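Local coordinates for glycerol dehydratase (Clostridium butyricum, PDB 1R9D), which is a B12-independent glycyl-radical-type enzyme that binds glycerol and probably catalyses its dehydration, at residues K258-A263 and Q308-C313; R221-A226 and I248-S253. One frame throughout, in Å; residues are numbered along the deposited sequence.

Contact 1 of 2, residues K258-A263 and Q308-C313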
loop_
_atom_site.group_PDB
_atom_site.type_symbol
_atom_site.label_atom_id
_atom_site.label_comp_id
_atom_site.label_asym_id
_atom_site.label_seq_id
_atom_site.Cartn_x
_atom_site.Cartn_y
_atom_site.Cartn_z
ATOM N N LYS A 258 21.917 30.480 15.623
ATOM C CA LYS A 258 21.854 31.759 16.319
ATOM C C LYS A 258 22.642 32.786 15.508
ATOM O O LYS A 258 22.107 33.816 15.093
ATOM C CB LYS A 258 22.460 31.620 17.719
ATOM C CG LYS A 258 22.575 32.921 18.505
ATOM C CD LYS A 258 21.233 33.399 19.038
ATOM C CE LYS A 258 21.416 34.598 19.962
ATOM N NZ LYS A 258 20.128 35.063 20.553
ATOM N N SER A 259 23.913 32.489 15.272
ATOM C CA SER A 259 24.786 33.381 14.516
ATOM C C SER A 259 24.701 33.072 13.022
ATOM O O SER A 259 24.099 32.075 12.621
ATOM C CB SER A 259 26.229 33.202 14.976
ATOM O OG SER A 259 26.705 31.924 14.600
ATOM N N PHE A 260 25.324 33.918 12.207
ATOM C CA PHE A 260 25.307 33.719 10.761
ATOM C C PHE A 260 26.073 32.465 10.341
ATOM O O PHE A 260 25.617 31.713 9.481
ATOM C CB PHE A 260 25.884 34.946 10.042
ATOM C CG PHE A 260 25.647 34.944 8.553
ATOM C CD1 PHE A 260 24.358 35.082 8.042
ATOM C CD2 PHE A 260 26.706 34.793 7.666
ATOM C CE1 PHE A 260 24.128 35.066 6.666
ATOM C CE2 PHE A 260 26.490 34.777 6.283
ATOM C CZ PHE A 260 25.196 34.914 5.783
ATOM N N TYR A 261 27.235 32.232 10.948
ATOM C CA TYR A 261 28.035 31.059 10.611
ATOM C C TYR A 261 27.206 29.803 10.897
ATOM O O TYR A 261 27.182 28.868 10.097
ATOM C CB TYR A 261 29.324 31.041 11.448
ATOM C CG TYR A 261 30.464 30.189 10.904
ATOM C CD1 TYR A 261 30.231 29.111 10.048
ATOM C CD2 TYR A 261 31.780 30.428 11.310
ATOM C CE1 TYR A 261 31.276 28.296 9.615
ATOM C CE2 TYR A 261 32.825 29.621 10.887
ATOM C CZ TYR A 261 32.572 28.558 10.044
ATOM O OH TYR A 261 33.614 27.750 9.650
ATOM N N GLU A 262 26.528 29.791 12.041
ATOM C CA GLU A 262 25.692 28.657 12.426
ATOM C C GLU A 262 24.556 28.453 11.423
ATOM O O GLU A 262 24.232 27.321 11.072
ATOM C CB GLU A 262 25.111 28.870 13.827
ATOM C CG GLU A 262 26.142 28.740 14.947
ATOM C CD GLU A 262 25.599 29.148 16.305
ATOM O OE1 GLU A 262 26.357 29.056 17.300
ATOM O OE2 GLU A 262 24.420 29.566 16.382
ATOM N N ALA A 263 23.957 29.548 10.967
ATOM C CA ALA A 263 22.867 29.465 9.994
ATOM C C ALA A 263 23.382 28.890 8.672
ATOM O O ALA A 263 22.734 28.036 8.065
ATOM C CB ALA A 263 22.254 30.845 9.772
ATOM N N GLN A 308 30.486 37.377 3.612
ATOM C CA GLN A 308 30.569 37.136 2.178
ATOM C C GLN A 308 31.391 35.887 1.872
ATOM O O GLN A 308 31.055 35.132 0.964
ATOM C CB GLN A 308 31.178 38.343 1.458
ATOM C CG GLN A 308 31.232 38.189 -0.060
ATOM C CD GLN A 308 29.848 38.164 -0.705
ATOM O OE1 GLN A 308 29.065 39.099 -0.554
ATOM N NE2 GLN A 308 29.553 37.092 -1.433
ATOM N N GLU A 309 32.466 35.660 2.619
ATOM C CA GLU A 309 33.290 34.474 2.381
ATOM C C GLU A 309 32.499 33.198 2.686
ATOM O O GLU A 309 32.647 32.189 1.998
ATOM C CB GLU A 309 34.577 34.523 3.227
ATOM C CG GLU A 309 35.523 33.340 3.009
ATOM C CD GLU A 309 36.868 33.508 3.716
ATOM O OE1 GLU A 309 36.893 34.067 4.830
ATOM O OE2 GLU A 309 37.901 33.069 3.162
ATOM N N LEU A 310 31.649 33.247 3.707
ATOM C CA LEU A 310 30.835 32.088 4.073
ATOM C C LEU A 310 29.814 31.787 2.976
ATOM O O LEU A 310 29.554 30.622 2.650
ATOM C CB LEU A 310 30.116 32.341 5.400
ATOM C CG LEU A 310 31.011 32.312 6.646
ATOM C CD1 LEU A 310 30.207 32.702 7.869
ATOM C CD2 LEU A 310 31.601 30.920 6.810
ATOM N N ILE A 311 29.232 32.839 2.413
ATOM C CA ILE A 311 28.267 32.663 1.335
ATOM C C ILE A 311 29.010 32.064 0.137
ATOM O O ILE A 311 28.503 31.165 -0.531
ATOM C CB ILE A 311 27.598 34.014 0.967
ATOM C CG1 ILE A 311 26.711 34.469 2.131
ATOM C CG2 ILE A 311 26.765 33.872 -0.305
ATOM C CD1 ILE A 311 25.974 35.780 1.890
ATOM N N ASP A 312 30.226 32.544 -0.120
ATOM C CA ASP A 312 31.015 32.012 -1.226
ATOM C C ASP A 312 31.268 30.521 -1.021
ATOM O O ASP A 312 31.245 29.744 -1.977
ATOM C CB ASP A 312 32.361 32.742 -1.349
ATOM C CG ASP A 312 32.210 34.201 -1.752
ATOM O OD1 ASP A 312 31.138 34.578 -2.279
ATOM O OD2 ASP A 312 33.176 34.973 -1.549
ATOM N N CYS A 313 31.515 30.116 0.223
ATOM C CA CYS A 313 31.754 28.706 0.510
ATOM C C CYS A 313 30.509 27.876 0.215
ATOM O O CYS A 313 30.612 26.760 -0.289
ATOM C CB CYS A 313 32.172 28.512 1.969
ATOM S SG CYS A 313 33.878 29.034 2.299
#

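Contact 2 of 2, residues R221-A226 and I248-S253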
loop_
_atom_site.group_PDB
_atom_site.type_symbol
_atom_site.label_atom_id
_atom_site.label_comp_id
_atom_site.label_asym_id
_atom_site.label_seq_id
_atom_site.Cartn_x
_atom_site.Cartn_y
_atom_site.Cartn_z
ATOM N N ARG A 221 29.049 13.549 13.594
ATOM C CA ARG A 221 30.196 12.842 13.040
ATOM C C ARG A 221 31.187 13.851 12.462
ATOM O O ARG A 221 32.399 13.628 12.502
ATOM C CB ARG A 221 29.757 11.860 11.952
ATOM C CG ARG A 221 28.964 10.666 12.474
ATOM C CD ARG A 221 28.621 9.702 11.349
ATOM N NE ARG A 221 29.819 9.136 10.735
ATOM C CZ ARG A 221 29.857 8.613 9.513
ATOM N NH1 ARG A 221 28.759 8.582 8.767
ATOM N NH2 ARG A 221 30.992 8.128 9.032
ATOM N N TYR A 222 30.676 14.956 11.921
ATOM C CA TYR A 222 31.550 15.986 11.365
ATOM C C TYR A 222 32.199 16.781 12.485
ATOM O O TYR A 222 33.340 17.232 12.356
ATOM C CB TYR A 222 30.783 16.941 10.439
ATOM C CG TYR A 222 30.609 16.408 9.038
ATOM C CD1 TYR A 222 29.508 15.622 8.704
ATOM C CD2 TYR A 222 31.576 16.642 8.057
ATOM C CE1 TYR A 222 29.374 15.078 7.432
ATOM C CE2 TYR A 222 31.452 16.099 6.777
ATOM C CZ TYR A 222 30.347 15.318 6.476
ATOM O OH TYR A 222 30.213 14.764 5.228
ATOM N N ALA A 223 31.472 16.954 13.584
ATOM C CA ALA A 223 32.002 17.688 14.724
ATOM C C ALA A 223 33.225 16.945 15.260
ATOM O O ALA A 223 34.239 17.559 15.601
ATOM C CB ALA A 223 30.940 17.814 15.809
ATOM N N LYS A 224 33.124 15.620 15.317
ATOM C CA LYS A 224 34.214 14.780 15.799
ATOM C C LYS A 224 35.356 14.752 14.787
ATOM O O LYS A 224 36.530 14.787 15.159
ATOM C CB LYS A 224 33.718 13.353 16.044
ATOM C CG LYS A 224 34.812 12.400 16.487
ATOM C CD LYS A 224 34.361 10.954 16.428
ATOM C CE LYS A 224 35.528 10.013 16.706
ATOM N NZ LYS A 224 35.174 8.585 16.470
ATOM N N LYS A 225 35.003 14.680 13.507
ATOM C CA LYS A 225 35.993 14.656 12.436
ATOM C C LYS A 225 36.835 15.930 12.475
ATOM O O LYS A 225 38.056 15.886 12.324
ATOM C CB LYS A 225 35.292 14.557 11.084
ATOM C CG LYS A 225 36.219 14.330 9.905
ATOM C CD LYS A 225 36.690 12.891 9.855
ATOM C CE LYS A 225 37.434 12.599 8.566
ATOM N NZ LYS A 225 37.764 11.152 8.442
ATOM N N ALA A 226 36.167 17.063 12.678
ATOM C CA ALA A 226 36.834 18.361 12.734
ATOM C C ALA A 226 37.921 18.414 13.811
ATOM O O ALA A 226 39.071 18.745 13.519
ATOM C CB ALA A 226 35.806 19.464 12.974
ATOM N N ILE A 248 30.630 24.629 16.032
ATOM C CA ILE A 248 29.383 24.944 15.348
ATOM C C ILE A 248 28.579 23.693 15.022
ATOM O O ILE A 248 27.367 23.661 15.235
ATOM C CB ILE A 248 29.656 25.747 14.058
ATOM C CG1 ILE A 248 30.209 27.123 14.430
ATOM C CG2 ILE A 248 28.377 25.901 13.249
ATOM C CD1 ILE A 248 30.577 27.974 13.253
ATOM N N CYS A 249 29.247 22.663 14.513
ATOM C CA CYS A 249 28.561 21.420 14.176
ATOM C C CYS A 249 27.939 20.788 15.421
ATOM O O CYS A 249 26.838 20.239 15.364
ATOM C CB CYS A 249 29.527 20.431 13.516
ATOM S SG CYS A 249 30.010 20.854 11.821
ATOM N N SER A 250 28.639 20.870 16.548
ATOM C CA SER A 250 28.122 20.302 17.788
ATOM C C SER A 250 26.828 20.977 18.222
ATOM O O SER A 250 25.923 20.320 18.738
ATOM C CB SER A 250 29.160 20.415 18.908
ATOM O OG SER A 250 30.209 19.485 18.708
ATOM N N LYS A 251 26.736 22.286 18.018
ATOM C CA LYS A 251 25.534 23.011 18.398
ATOM C C LYS A 251 24.363 22.778 17.441
ATOM O O LYS A 251 23.278 22.380 17.868
ATOM C CB LYS A 251 25.800 24.512 18.481
ATOM C CG LYS A 251 24.535 25.284 18.795
ATOM C CD LYS A 251 24.708 26.781 18.695
ATOM C CE LYS A 251 23.370 27.470 18.928
ATOM N NZ LYS A 251 23.484 28.952 18.900
ATOM N N VAL A 252 24.579 23.025 16.151
ATOM C CA VAL A 252 23.505 22.851 15.174
ATOM C C VAL A 252 23.188 21.396 14.857
ATOM O O VAL A 252 22.384 21.111 13.967
ATOM C CB VAL A 252 23.810 23.595 13.848
ATOM C CG1 VAL A 252 24.074 25.062 14.136
ATOM C CG2 VAL A 252 24.996 22.957 13.134
ATOM N N SER A 253 23.815 20.468 15.574
ATOM C CA SER A 253 23.544 19.058 15.342
ATOM C C SER A 253 22.060 18.820 15.616
ATOM O O SER A 253 21.410 18.045 14.915
ATOM C CB SER A 253 24.407 18.179 16.258
ATOM O OG SER A 253 24.307 18.583 17.612
#

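Contact 1 of 2, residues K258-A263 and Q308-C313
Glu262 OE2 is gripped by two backbone amides just ahead of the helix whose Phe260 and Tyr261 pack on Leu310. Lys258 N reaches this oxygen nearly along its C-O axis at 2.8 Å. Ser259 N comes to the same OE2 from well above the carboxylate plane, at 3.2 Å, and Lys251 adds a salt bridge, which probably balances the carboxylate charge. Ser259 OG returns a weak bond, accepting from Glu262 N at 3.3 Å. Across the contact the interaction is purely apolar. Leu310 CD2 lies over one face of the Tyr261 ring, 4.0 Å from its centroid and 16° off the normal, a CH-pi contact. The other methyl, Leu310 CD1, sits between the two aromatics, 3.9 Å from Tyr261 CG and 4.1 Å from Phe260 CD2. Ile311 CG1 approaches the Phe260 edge near the ring plane, 4.0 Å from Phe260 CZ. CG anti to the backbone N and beside the carbonyl carbon (chi1 -168°) is the setting in which the CZ end of the Phe260 ring meets Ile311. Tyr261 OH is held by Leu71 O. The paired Ser259 and Glu262 bonds define a capping box, here starting helix 260-277 where its first turn packs against helix 304-317.

Contact 2 of 2, residues R221-A226 and I248-S253
Ala223 CB packs against helix 236-252 at Cys249 and Ser250, touching both side chains. Its separation from Cys249 CB is 3.8 Å, an apolar contact between two small groups. Closer still is Ser250 OG, 3.4 Å from Ala223 CB. That hydroxyl is bonded to the carbonyl of Ala246, one turn earlier in its own helix. The torsion explains both relations: OG lies beside the backbone N and anti to the carbonyl carbon (chi1 -73°), which turns it back along the helix and at the same time against the methyl of Ala223.

Cys249 contributes in two directions. Its CB faces Ala223, while SG makes a looser apolar contact with Tyr222 CB, at 4.2 Å. Only the base of Tyr222 takes part, since its ring leads away to stack edge-to-face with Tyr218, and its OH joins Tyr218 OH and Ser75 N. Ser253 OG donates to Ser250 O over 2.6 Å, lying 48° out of the carbonyl plane, a local bond within 248-253.

The backbones confirm how tightly the pair sits. Ala223 CA and Cys249 CA are 5.1 Å apart, and the axes of the two short helical segments approach to 8.2 Å. With a signed crossing angle of -163°, they run nearly antiparallel. The same interface extends along the helices in both directions, with Cys249 and Ser253 reaching Val219 and Ala226 meeting Ile245 and Ala246. Successive contact positions three or four residues apart, together with a short connection between the helices, mark an antiparallel helical hairpin formed by helices 197-230 and 236-252.

In the fold
Contact 2 comes first along the chain and closes before contact 1 opens, so the two are in series. Their centres lie about 15 Å apart, on the same side of the chain's centre and about 31 and 25 Å from it, respectively. Helix 236-252, the second arm of the hairpin in contact 2, is the helix preceding 260-277 of contact 1. The packing of Ile248 on Tyr261, beside the Lys251-Glu262 pair, joins them across the short connection between them. Packing therefore passes from the outer hairpin through helix 260-277 to helix 304-317, in an all-helical part of the pyruvate formate lyase-like region, and neither contact includes a strand.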